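Local coordinates for uncharacterized protein POB3N (Chaetomium thermophilum var. thermophilum, PDB 4KHB) that probably acts, as part of the Pob3 subunit of the FACT histone chaperone, in reorganizing nucleosomes, and forms a heterodimer with a domain of Spt16, at residues 104-109 / 122-127; 128-133 / 181-186; 135-140 / 148-153. All coordinates share one frame; numbering follows the deposited sequence.

Contact 1: residues 104-109 / 122-127; sequences SLRGWN and FNVQNR. With SO4 (sulfate ion), chain P; SO4 (sulfate ion), chain Q.
S104 and R127 bring the two backbones to 5.5 Å between their CA atoms, where the irregular segment 104-109 lies against the end of a beta hairpin in this PH-like domain. The hairpin, made by strands 119-124 and 127-133, reverses through a type I' turn from V124 to R127, which backbone bonds between these two residues close in both directions. No hydrogen bond joins the segments directly, and V124 forms the apolar centre instead. Its CB sits 3.6 Å from S104 OG, while its CG1 comes within 3.9 Å of CE3 on the W108 indole, the two side chains crossing at about a right angle. Over one face of that indole, toward the rim, lies R106 NE. The bent arginine then extends NH2 toward Q125 CG, with guanidinium and amide planes 39° apart. At the far end of the segment, F122 CZ meets the carbonyl N109 O at 3.5 Å.

W108 and N109 also tie the loop to the Spt16D chain: W108 NE1 donates to F9 O of that chain, and N109 ND2 to L71 O and V93 O, also of Spt16D.

A sulfate, probably from the crystallisation liquor, bridges the segments near S104. S104 OG, held anti to N by a chi1 of -179°, gives it a bond of 2.6 Å to O4. The backbone L105 N donates almost straight to O3 (2.9 Å, 172°), and R106 NH1 adds a weak bond to O1. From across the contact the extended R127 supplies NH1 to O2 of this ion, in the guanidinium plane. The same NH1 also reaches a second sulfate, whose O2 accepts from R127 NH2 at 2.7 Å.

Contact 2: residues 128-133 / 181-186; sequences PAFEIP and IRFYIP
I132 and I181 meet tip to tip across the interior of the domain, their CD1 atoms 3.6 Å apart. The strands that carry them, 130-133 and 181-184, are no sheet neighbours: their axes stay 11.7 Å apart at closest and run at 115° to each other, so side chains alone span the gap. This methyl pair is the tight part of the contact. Around it the packing is more relaxed. F130 and F183 approach from opposite directions, with F130 CZ 4.0 Å from F183 CE1 and close to the plane of the F183 ring, which therefore offers its edge. I132 CD1 comes to that same edge, 4.2 Å from F183 CZ, and it also lies in the plane of its neighbour F130. The fourth contact, F130 CE1 to I181 CD1, opens to 4.3 Å. F130 leaves the strand toward the other segment, just after the chain turns a corner at A129, and its CG, set between the backbone N and the carbonyl carbon (chi1 60°), carries the ring to F183.

All four of these side chains are buried and apolar, and the cluster contains no hydrogen bond across the segments. The outward residues of strand 181-184 differ: R182 and Y184 are partly exposed, and R182 NE makes a salt bridge to E180 OE1. On the other strand E131 also takes no part in the cluster but is buried, with OE2 bonded to H103 NE2. The edge of strand 181-184 pairs as an antiparallel ladder with a strand of the Spt16D chain, whose V45 also packs on F130, so the sheet continues across the heterodimer. Two antiparallel sheets facing each other at a steep angle, with an aromatic and aliphatic filling between them, are characteristic of the PH-like fold.

Contact 3: residues 135-140 / 148-153; sequences SEIANT and IAVEFA
I137 and V150 cross obliquely on the inner face of the hairpin, with I137 CD1 and V150 CG1 3.7 Å apart. Beside them F152 starts from a bond directed away from the opposite strand, but a chi1 of -53° brings its ring back. The ring takes E136 O at its edge, 3.3 Å from CD1, and lies obliquely to I137 CG1. Cutting I137 back to an alanine is likely to open a gap beside V150 CG1 and the F152 ring, which would lose the packing of the isoleucine branches. Farther along, T140 shares the face of V150, and its CG2 crosses I148 CG2 at 3.7 Å.

N139 and E151 turn to the opposite face, where E151 extends to bond N141 through OE1. Their backbones are joined by E151 N to N139 O, a bond of 2.9 Å. E151 O receives A138 N at 2.8 Å and, more weakly, N139 N. A138 CB packs against A153 CB. Two residues, A138 and N139, thus face the single E151, which makes a classic beta bulge in the antiparallel hairpin of strands 137-144 and 147-152.

Contact 2 is the buried core of the three, purely apolar, whereas contacts 1 and 3 are only partly buried and use polar groups. Contacts 1 and 2 share the sheet of strands 119-124 and 127-133: F122 O accepts from A129 N, and the F122 ring packs on F183. Contact 2 spans both sheets, and contact 3 lies in the one that holds strand 177-184, nested within the chain loop that contact 2 closes; I181 O and V150 N join the two, and I132 touches both F152 and I137. Contacts 1 and 3 do not meet, their nearest atoms being about 10 Å apart. One bound sulfate links the segments of contact 1, while backbone hydrogen bonds do so in contact 3.

Contact 1: residues 104-109 / 122-127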
loop_
_atom_site.group_PDB
_atom_site.type_symbol
_atom_site.label_atom_id
_atom_site.label_comp_id
_atom_site.label_asym_id
_atom_site.label_seq_id
_atom_site.Cartn_x
_atom_site.Cartn_y
_atom_site.Cartn_z
ATOM N N SER H 104 -6.527 -1.018 -8.135
ATOM C CA SER H 104 -7.917 -0.569 -8.068
ATOM C C SER H 104 -8.015 0.837 -7.481
ATOM O O SER H 104 -7.334 1.155 -6.502
ATOM C CB SER H 104 -8.754 -1.551 -7.240
ATOM O OG SER H 104 -10.107 -1.138 -7.178
ATOM N N LEU H 105 -8.849 1.681 -8.085
ATOM C CA LEU H 105 -8.986 3.060 -7.623
ATOM C C LEU H 105 -10.403 3.436 -7.173
ATOM O O LEU H 105 -10.671 4.607 -6.897
ATOM C CB LEU H 105 -8.534 4.022 -8.730
ATOM C CG LEU H 105 -7.055 3.992 -9.134
ATOM C CD1 LEU H 105 -6.795 4.938 -10.294
ATOM C CD2 LEU H 105 -6.166 4.340 -7.957
ATOM N N ARG H 106 -11.307 2.459 -7.090
ATOM C CA ARG H 106 -12.697 2.761 -6.734
ATOM C C ARG H 106 -12.900 3.072 -5.248
ATOM O O ARG H 106 -13.905 3.676 -4.865
ATOM C CB ARG H 106 -13.706 1.729 -7.269
ATOM C CG ARG H 106 -13.353 0.265 -7.095
ATOM C CD ARG H 106 -13.507 -0.462 -8.428
ATOM N NE ARG H 106 -14.485 -1.549 -8.410
ATOM C CZ ARG H 106 -15.165 -1.957 -9.479
ATOM N NH1 ARG H 106 -14.975 -1.373 -10.656
ATOM N NH2 ARG H 106 -16.032 -2.953 -9.378
ATOM N N GLY H 107 -11.950 2.650 -4.418
ATOM C CA GLY H 107 -12.016 2.940 -2.999
ATOM C C GLY H 107 -12.901 1.999 -2.208
ATOM O O GLY H 107 -13.440 2.373 -1.162
ATOM N N TRP H 108 -13.061 0.778 -2.709
ATOM C CA TRP H 108 -13.845 -0.232 -2.010
ATOM C C TRP H 108 -13.030 -0.889 -0.903
ATOM O O TRP H 108 -11.794 -0.893 -0.944
ATOM C CB TRP H 108 -14.338 -1.299 -2.986
ATOM C CG TRP H 108 -15.380 -0.809 -3.946
ATOM C CD1 TRP H 108 -15.801 0.479 -4.110
ATOM C CD2 TRP H 108 -16.133 -1.599 -4.876
ATOM N NE1 TRP H 108 -16.770 0.538 -5.084
ATOM C CE2 TRP H 108 -16.992 -0.724 -5.570
ATOM C CE3 TRP H 108 -16.162 -2.962 -5.189
ATOM C CZ2 TRP H 108 -17.872 -1.170 -6.557
ATOM C CZ3 TRP H 108 -17.039 -3.401 -6.167
ATOM C CH2 TRP H 108 -17.881 -2.507 -6.839
ATOM N N ASN H 109 -13.726 -1.442 0.087
ATOM C CA ASN H 109 -13.071 -2.148 1.185
ATOM C C ASN H 109 -13.467 -3.619 1.247
ATOM O O ASN H 109 -13.237 -4.288 2.260
ATOM C CB ASN H 109 -13.356 -1.466 2.527
ATOM C CG ASN H 109 -14.791 -1.662 2.988
ATOM O OD1 ASN H 109 -15.729 -1.569 2.195
ATOM N ND2 ASN H 109 -14.968 -1.938 4.275
ATOM N N PHE H 122 -4.656 -7.495 -0.991
ATOM C CA PHE H 122 -6.101 -7.310 -0.958
ATOM C C PHE H 122 -6.600 -6.904 -2.340
ATOM O O PHE H 122 -6.325 -5.796 -2.812
ATOM C CB PHE H 122 -6.509 -6.277 0.095
ATOM C CG PHE H 122 -7.983 -6.260 0.382
ATOM C CD1 PHE H 122 -8.551 -7.227 1.200
ATOM C CD2 PHE H 122 -8.800 -5.280 -0.167
ATOM C CE1 PHE H 122 -9.910 -7.219 1.466
ATOM C CE2 PHE H 122 -10.158 -5.265 0.094
ATOM C CZ PHE H 122 -10.714 -6.236 0.912
ATOM N N ASN H 123 -7.335 -7.808 -2.981
ATOM C CA ASN H 123 -7.791 -7.598 -4.347
ATOM C C ASN H 123 -9.240 -7.125 -4.402
ATOM O O ASN H 123 -10.103 -7.655 -3.696
ATOM C CB ASN H 123 -7.628 -8.884 -5.171
ATOM C CG ASN H 123 -6.184 -9.153 -5.565
ATOM O OD1 ASN H 123 -5.513 -8.286 -6.123
ATOM N ND2 ASN H 123 -5.706 -10.360 -5.288
ATOM N N VAL H 124 -9.498 -6.127 -5.244
ATOM C CA VAL H 124 -10.853 -5.646 -5.492
ATOM C C VAL H 124 -11.230 -6.003 -6.923
ATOM O O VAL H 124 -10.723 -5.394 -7.870
ATOM C CB VAL H 124 -10.955 -4.122 -5.297
ATOM C CG1 VAL H 124 -12.352 -3.627 -5.637
ATOM C CG2 VAL H 124 -10.602 -3.750 -3.872
ATOM N N GLN H 125 -12.117 -6.987 -7.071
ATOM C CA GLN H 125 -12.442 -7.567 -8.376
ATOM C C GLN H 125 -11.185 -7.932 -9.167
ATOM O O GLN H 125 -11.041 -7.570 -10.338
ATOM C CB GLN H 125 -13.359 -6.644 -9.186
ATOM C CG GLN H 125 -14.804 -6.658 -8.693
ATOM C CD GLN H 125 -15.508 -7.970 -8.996
ATOM O OE1 GLN H 125 -15.292 -8.578 -10.047
ATOM N NE2 GLN H 125 -16.346 -8.419 -8.070
ATOM N N ASN H 126 -10.279 -8.632 -8.486
ATOM C CA ASN H 126 -9.049 -9.172 -9.068
ATOM C C ASN H 126 -7.973 -8.140 -9.425
ATOM O O ASN H 126 -7.028 -8.447 -10.152
ATOM C CB ASN H 126 -9.345 -10.107 -10.246
ATOM C CG ASN H 126 -9.602 -11.536 -9.802
ATOM O OD1 ASN H 126 -8.683 -12.240 -9.385
ATOM N ND2 ASN H 126 -10.855 -11.969 -9.890
ATOM N N ARG H 127 -8.118 -6.924 -8.907
ATOM C CA ARG H 127 -7.071 -5.916 -9.026
ATOM C C ARG H 127 -6.667 -5.447 -7.634
ATOM O O ARG H 127 -7.520 -5.117 -6.808
ATOM C CB ARG H 127 -7.529 -4.740 -9.898
ATOM C CG ARG H 127 -7.808 -5.123 -11.345
ATOM C CD ARG H 127 -8.149 -3.921 -12.210
ATOM N NE ARG H 127 -8.550 -4.327 -13.556
ATOM C CZ ARG H 127 -9.325 -3.603 -14.358
ATOM N NH1 ARG H 127 -9.786 -2.424 -13.960
ATOM N NH2 ARG H 127 -9.641 -4.058 -15.562
HETATM S S SO4 P . -10.708 -0.471 -10.729
HETATM O O1 SO4 P . -11.895 -0.555 -11.567
HETATM O O2 SO4 P . -9.523 -0.794 -11.509
HETATM O O3 SO4 P . -10.586 0.878 -10.200
HETATM O O4 SO4 P . -10.822 -1.411 -9.626
HETATM S S SO4 Q . -12.801 -2.476 -16.278
HETATM O O1 SO4 Q . -13.816 -2.041 -17.225
HETATM O O2 SO4 Q . -11.750 -3.201 -16.977
HETATM O O3 SO4 Q . -12.228 -1.309 -15.625
HETATM O O4 SO4 Q . -13.410 -3.341 -15.279
#

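Contact 2: residues 128-133 / 181-186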
loop_
_atom_site.group_PDB
_atom_site.type_symbol
_atom_site.label_atom_id
_atom_site.label_comp_id
_atom_site.label_asym_id
_atom_site.label_seq_id
_atom_site.Cartn_x
_atom_site.Cartn_y
_atom_site.Cartn_z
ATOM N N PRO H 128 -5.353 -5.415 -7.373
ATOM C CA PRO H 128 -4.826 -5.098 -6.042
ATOM C C PRO H 128 -5.132 -3.671 -5.611
ATOM O O PRO H 128 -4.892 -2.733 -6.369
ATOM C CB PRO H 128 -3.311 -5.288 -6.211
ATOM C CG PRO H 128 -3.063 -5.099 -7.676
ATOM C CD PRO H 128 -4.280 -5.663 -8.353
ATOM N N ALA H 129 -5.671 -3.513 -4.409
ATOM C CA ALA H 129 -5.826 -2.190 -3.823
ATOM C C ALA H 129 -4.546 -1.834 -3.079
ATOM O O ALA H 129 -4.061 -0.701 -3.157
ATOM C CB ALA H 129 -7.019 -2.154 -2.880
ATOM N N PHE H 130 -4.009 -2.815 -2.355
ATOM C CA PHE H 130 -2.737 -2.659 -1.651
ATOM C C PHE H 130 -2.050 -3.996 -1.356
ATOM O O PHE H 130 -2.681 -5.055 -1.406
ATOM C CB PHE H 130 -2.917 -1.845 -0.368
ATOM C CG PHE H 130 -3.863 -2.463 0.622
ATOM C CD1 PHE H 130 -3.389 -3.276 1.642
ATOM C CD2 PHE H 130 -5.226 -2.210 0.545
ATOM C CE1 PHE H 130 -4.259 -3.836 2.563
ATOM C CE2 PHE H 130 -6.101 -2.764 1.459
ATOM C CZ PHE H 130 -5.618 -3.579 2.472
ATOM N N GLU H 131 -0.758 -3.939 -1.047
ATOM C CA GLU H 131 0.026 -5.138 -0.769
ATOM C C GLU H 131 0.828 -4.964 0.518
ATOM O O GLU H 131 1.360 -3.883 0.782
ATOM C CB GLU H 131 0.984 -5.427 -1.928
ATOM C CG GLU H 131 0.308 -5.662 -3.269
ATOM C CD GLU H 131 0.429 -4.466 -4.189
ATOM O OE1 GLU H 131 0.716 -3.360 -3.684
ATOM O OE2 GLU H 131 0.243 -4.631 -5.412
ATOM N N ILE H 132 0.906 -6.024 1.317
ATOM C CA ILE H 132 1.712 -6.012 2.537
ATOM C C ILE H 132 2.751 -7.130 2.507
ATOM O O ILE H 132 2.403 -8.311 2.569
ATOM C CB ILE H 132 0.839 -6.171 3.790
ATOM C CG1 ILE H 132 -0.171 -5.027 3.869
ATOM C CG2 ILE H 132 1.697 -6.154 5.046
ATOM C CD1 ILE H 132 -1.543 -5.450 4.323
ATOM N N PRO H 133 4.036 -6.754 2.398
ATOM C CA PRO H 133 5.139 -7.724 2.396
ATOM C C PRO H 133 5.256 -8.428 3.742
ATOM O O PRO H 133 5.124 -7.773 4.778
ATOM C CB PRO H 133 6.383 -6.859 2.131
ATOM C CG PRO H 133 5.869 -5.540 1.647
ATOM C CD PRO H 133 4.500 -5.368 2.219
ATOM N N ILE H 181 -3.594 -3.515 10.696
ATOM C CA ILE H 181 -4.709 -3.688 9.767
ATOM C C ILE H 181 -5.519 -4.904 10.199
ATOM O O ILE H 181 -4.955 -5.949 10.534
ATOM C CB ILE H 181 -4.239 -3.899 8.313
ATOM C CG1 ILE H 181 -3.234 -2.818 7.915
ATOM C CG2 ILE H 181 -5.430 -3.884 7.358
ATOM C CD1 ILE H 181 -2.821 -2.863 6.461
ATOM N N ARG H 182 -6.841 -4.765 10.190
ATOM C CA ARG H 182 -7.731 -5.861 10.542
ATOM C C ARG H 182 -8.595 -6.277 9.359
ATOM O O ARG H 182 -9.181 -5.430 8.680
ATOM C CB ARG H 182 -8.599 -5.464 11.739
ATOM C CG ARG H 182 -7.789 -5.098 12.972
ATOM C CD ARG H 182 -8.667 -4.890 14.190
ATOM N NE ARG H 182 -7.889 -4.470 15.351
ATOM C CZ ARG H 182 -8.290 -4.617 16.609
ATOM N NH1 ARG H 182 -9.467 -5.170 16.870
ATOM N NH2 ARG H 182 -7.518 -4.208 17.606
ATOM N N PHE H 183 -8.688 -7.579 9.120
ATOM C CA PHE H 183 -9.481 -8.081 8.008
ATOM C C PHE H 183 -10.620 -8.935 8.540
ATOM O O PHE H 183 -10.443 -9.681 9.508
ATOM C CB PHE H 183 -8.612 -8.925 7.072
ATOM C CG PHE H 183 -7.520 -8.152 6.389
ATOM C CD1 PHE H 183 -7.764 -7.500 5.189
ATOM C CD2 PHE H 183 -6.250 -8.084 6.942
ATOM C CE1 PHE H 183 -6.762 -6.787 4.554
ATOM C CE2 PHE H 183 -5.241 -7.374 6.315
ATOM C CZ PHE H 183 -5.498 -6.724 5.118
ATOM N N TYR H 184 -11.788 -8.823 7.916
ATOM C CA TYR H 184 -12.865 -9.764 8.171
ATOM C C TYR H 184 -12.840 -10.816 7.076
ATOM O O TYR H 184 -13.126 -10.521 5.913
ATOM C CB TYR H 184 -14.220 -9.058 8.212
ATOM C CG TYR H 184 -15.385 -10.014 8.277
ATOM C CD1 TYR H 184 -15.685 -10.686 9.453
ATOM C CD2 TYR H 184 -16.201 -10.227 7.173
ATOM C CE1 TYR H 184 -16.744 -11.562 9.523
ATOM C CE2 TYR H 184 -17.267 -11.097 7.234
ATOM C CZ TYR H 184 -17.533 -11.762 8.413
ATOM O OH TYR H 184 -18.594 -12.633 8.485
ATOM N N ILE H 185 -12.498 -12.043 7.457
ATOM C CA ILE H 185 -12.377 -13.147 6.514
ATOM C C ILE H 185 -13.228 -14.323 6.976
ATOM O O ILE H 185 -12.839 -15.050 7.890
ATOM C CB ILE H 185 -10.910 -13.613 6.376
ATOM C CG1 ILE H 185 -9.991 -12.433 6.032
ATOM C CG2 ILE H 185 -10.788 -14.712 5.328
ATOM C CD1 ILE H 185 -8.522 -12.800 5.897
ATOM N N PRO H 186 -14.387 -14.523 6.329
ATOM C CA PRO H 186 -15.279 -15.626 6.717
ATOM C C PRO H 186 -14.652 -17.000 6.485
ATOM O O PRO H 186 -13.755 -17.141 5.655
ATOM C CB PRO H 186 -16.513 -15.441 5.818
ATOM C CG PRO H 186 -16.238 -14.289 4.916
ATOM C CD PRO H 186 -14.847 -13.792 5.134
#

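Contact 3: residues 135-140 / 148-153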
loop_
_atom_site.group_PDB
_atom_site.type_symbol
_atom_site.label_atom_id
_atom_site.label_comp_id
_atom_site.label_asym_id
_atom_site.label_seq_id
_atom_site.Cartn_x
_atom_site.Cartn_y
_atom_site.Cartn_z
ATOM N N SER H 135 7.749 -9.529 5.286
ATOM C CA SER H 135 8.899 -9.057 6.052
ATOM C C SER H 135 8.564 -7.864 6.944
ATOM O O SER H 135 9.291 -7.570 7.895
ATOM C CB SER H 135 10.052 -8.705 5.108
ATOM O OG SER H 135 9.673 -7.697 4.188
ATOM N N GLU H 136 7.465 -7.178 6.639
ATOM C CA GLU H 136 7.041 -6.025 7.427
ATOM C C GLU H 136 6.172 -6.415 8.618
ATOM O O GLU H 136 6.007 -5.632 9.554
ATOM C CB GLU H 136 6.275 -5.036 6.546
ATOM C CG GLU H 136 7.141 -4.303 5.537
ATOM C CD GLU H 136 8.088 -3.328 6.199
ATOM O OE1 GLU H 136 7.618 -2.493 7.002
ATOM O OE2 GLU H 136 9.303 -3.397 5.921
ATOM N N ILE H 137 5.623 -7.626 8.582
ATOM C CA ILE H 137 4.634 -8.042 9.571
ATOM C C ILE H 137 5.272 -8.534 10.873
ATOM O O ILE H 137 6.077 -9.469 10.871
ATOM C CB ILE H 137 3.697 -9.133 8.990
ATOM C CG1 ILE H 137 2.948 -8.589 7.767
ATOM C CG2 ILE H 137 2.717 -9.633 10.051
ATOM C CD1 ILE H 137 2.041 -9.601 7.088
ATOM N N ALA H 138 4.896 -7.901 11.982
ATOM C CA ALA H 138 5.421 -8.246 13.299
ATOM C C ALA H 138 4.621 -9.391 13.901
ATOM O O ALA H 138 5.184 -10.304 14.512
ATOM C CB ALA H 138 5.401 -7.032 14.224
ATOM N N ASN H 139 3.302 -9.339 13.731
ATOM C CA ASN H 139 2.439 -10.397 14.242
ATOM C C ASN H 139 1.138 -10.581 13.473
ATOM O O ASN H 139 0.623 -9.648 12.850
ATOM C CB ASN H 139 2.122 -10.158 15.723
ATOM C CG ASN H 139 2.716 -11.216 16.626
ATOM O OD1 ASN H 139 3.851 -11.091 17.080
ATOM N ND2 ASN H 139 1.949 -12.267 16.894
ATOM N N THR H 140 0.615 -11.799 13.533
ATOM C CA THR H 140 -0.662 -12.129 12.923
ATOM C C THR H 140 -1.495 -12.762 14.019
ATOM O O THR H 140 -1.105 -13.778 14.602
ATOM C CB THR H 140 -0.510 -13.108 11.745
ATOM O OG1 THR H 140 0.420 -12.576 10.791
ATOM C CG2 THR H 140 -1.854 -13.325 11.062
ATOM N N ILE H 148 -8.925 -11.239 11.624
ATOM C CA ILE H 148 -7.480 -11.398 11.714
ATOM C C ILE H 148 -6.812 -10.033 11.859
ATOM O O ILE H 148 -7.121 -9.105 11.110
ATOM C CB ILE H 148 -6.910 -12.086 10.452
ATOM C CG1 ILE H 148 -7.842 -13.199 9.959
ATOM C CG2 ILE H 148 -5.497 -12.602 10.708
ATOM C CD1 ILE H 148 -7.982 -14.369 10.920
ATOM N N ALA H 149 -5.903 -9.909 12.823
ATOM C CA ALA H 149 -5.167 -8.665 13.012
ATOM C C ALA H 149 -3.742 -8.816 12.496
ATOM O O ALA H 149 -3.047 -9.769 12.855
ATOM C CB ALA H 149 -5.164 -8.265 14.481
ATOM N N VAL H 150 -3.310 -7.878 11.659
ATOM C CA VAL H 150 -1.942 -7.873 11.156
ATOM C C VAL H 150 -1.232 -6.658 11.733
ATOM O O VAL H 150 -1.576 -5.518 11.414
ATOM C CB VAL H 150 -1.894 -7.824 9.616
ATOM C CG1 VAL H 150 -0.457 -7.820 9.130
ATOM C CG2 VAL H 150 -2.645 -9.000 9.025
ATOM N N GLU H 151 -0.241 -6.908 12.584
ATOM C CA GLU H 151 0.409 -5.839 13.336
ATOM C C GLU H 151 1.817 -5.524 12.848
ATOM O O GLU H 151 2.539 -6.403 12.371
ATOM C CB GLU H 151 0.431 -6.163 14.834
ATOM C CG GLU H 151 -0.713 -7.052 15.297
ATOM C CD GLU H 151 -0.805 -7.129 16.807
ATOM O OE1 GLU H 151 -1.616 -7.933 17.312
ATOM O OE2 GLU H 151 -0.076 -6.381 17.488
ATOM N N PHE H 152 2.196 -4.257 12.976
ATOM C CA PHE H 152 3.510 -3.804 12.552
ATOM C C PHE H 152 4.286 -3.210 13.721
ATOM O O PHE H 152 3.700 -2.805 14.727
ATOM C CB PHE H 152 3.364 -2.779 11.428
ATOM C CG PHE H 152 2.524 -3.262 10.283
ATOM C CD1 PHE H 152 3.082 -4.040 9.281
ATOM C CD2 PHE H 152 1.173 -2.948 10.214
ATOM C CE1 PHE H 152 2.311 -4.494 8.224
ATOM C CE2 PHE H 152 0.396 -3.398 9.163
ATOM C CZ PHE H 152 0.966 -4.171 8.164
ATOM N N ALA H 153 5.608 -3.159 13.584
ATOM C CA ALA H 153 6.466 -2.563 14.603
ATOM C C ALA H 153 7.246 -1.407 14.005
ATOM O O ALA H 153 8.435 -1.547 13.709
ATOM C CB ALA H 153 7.420 -3.601 15.166
#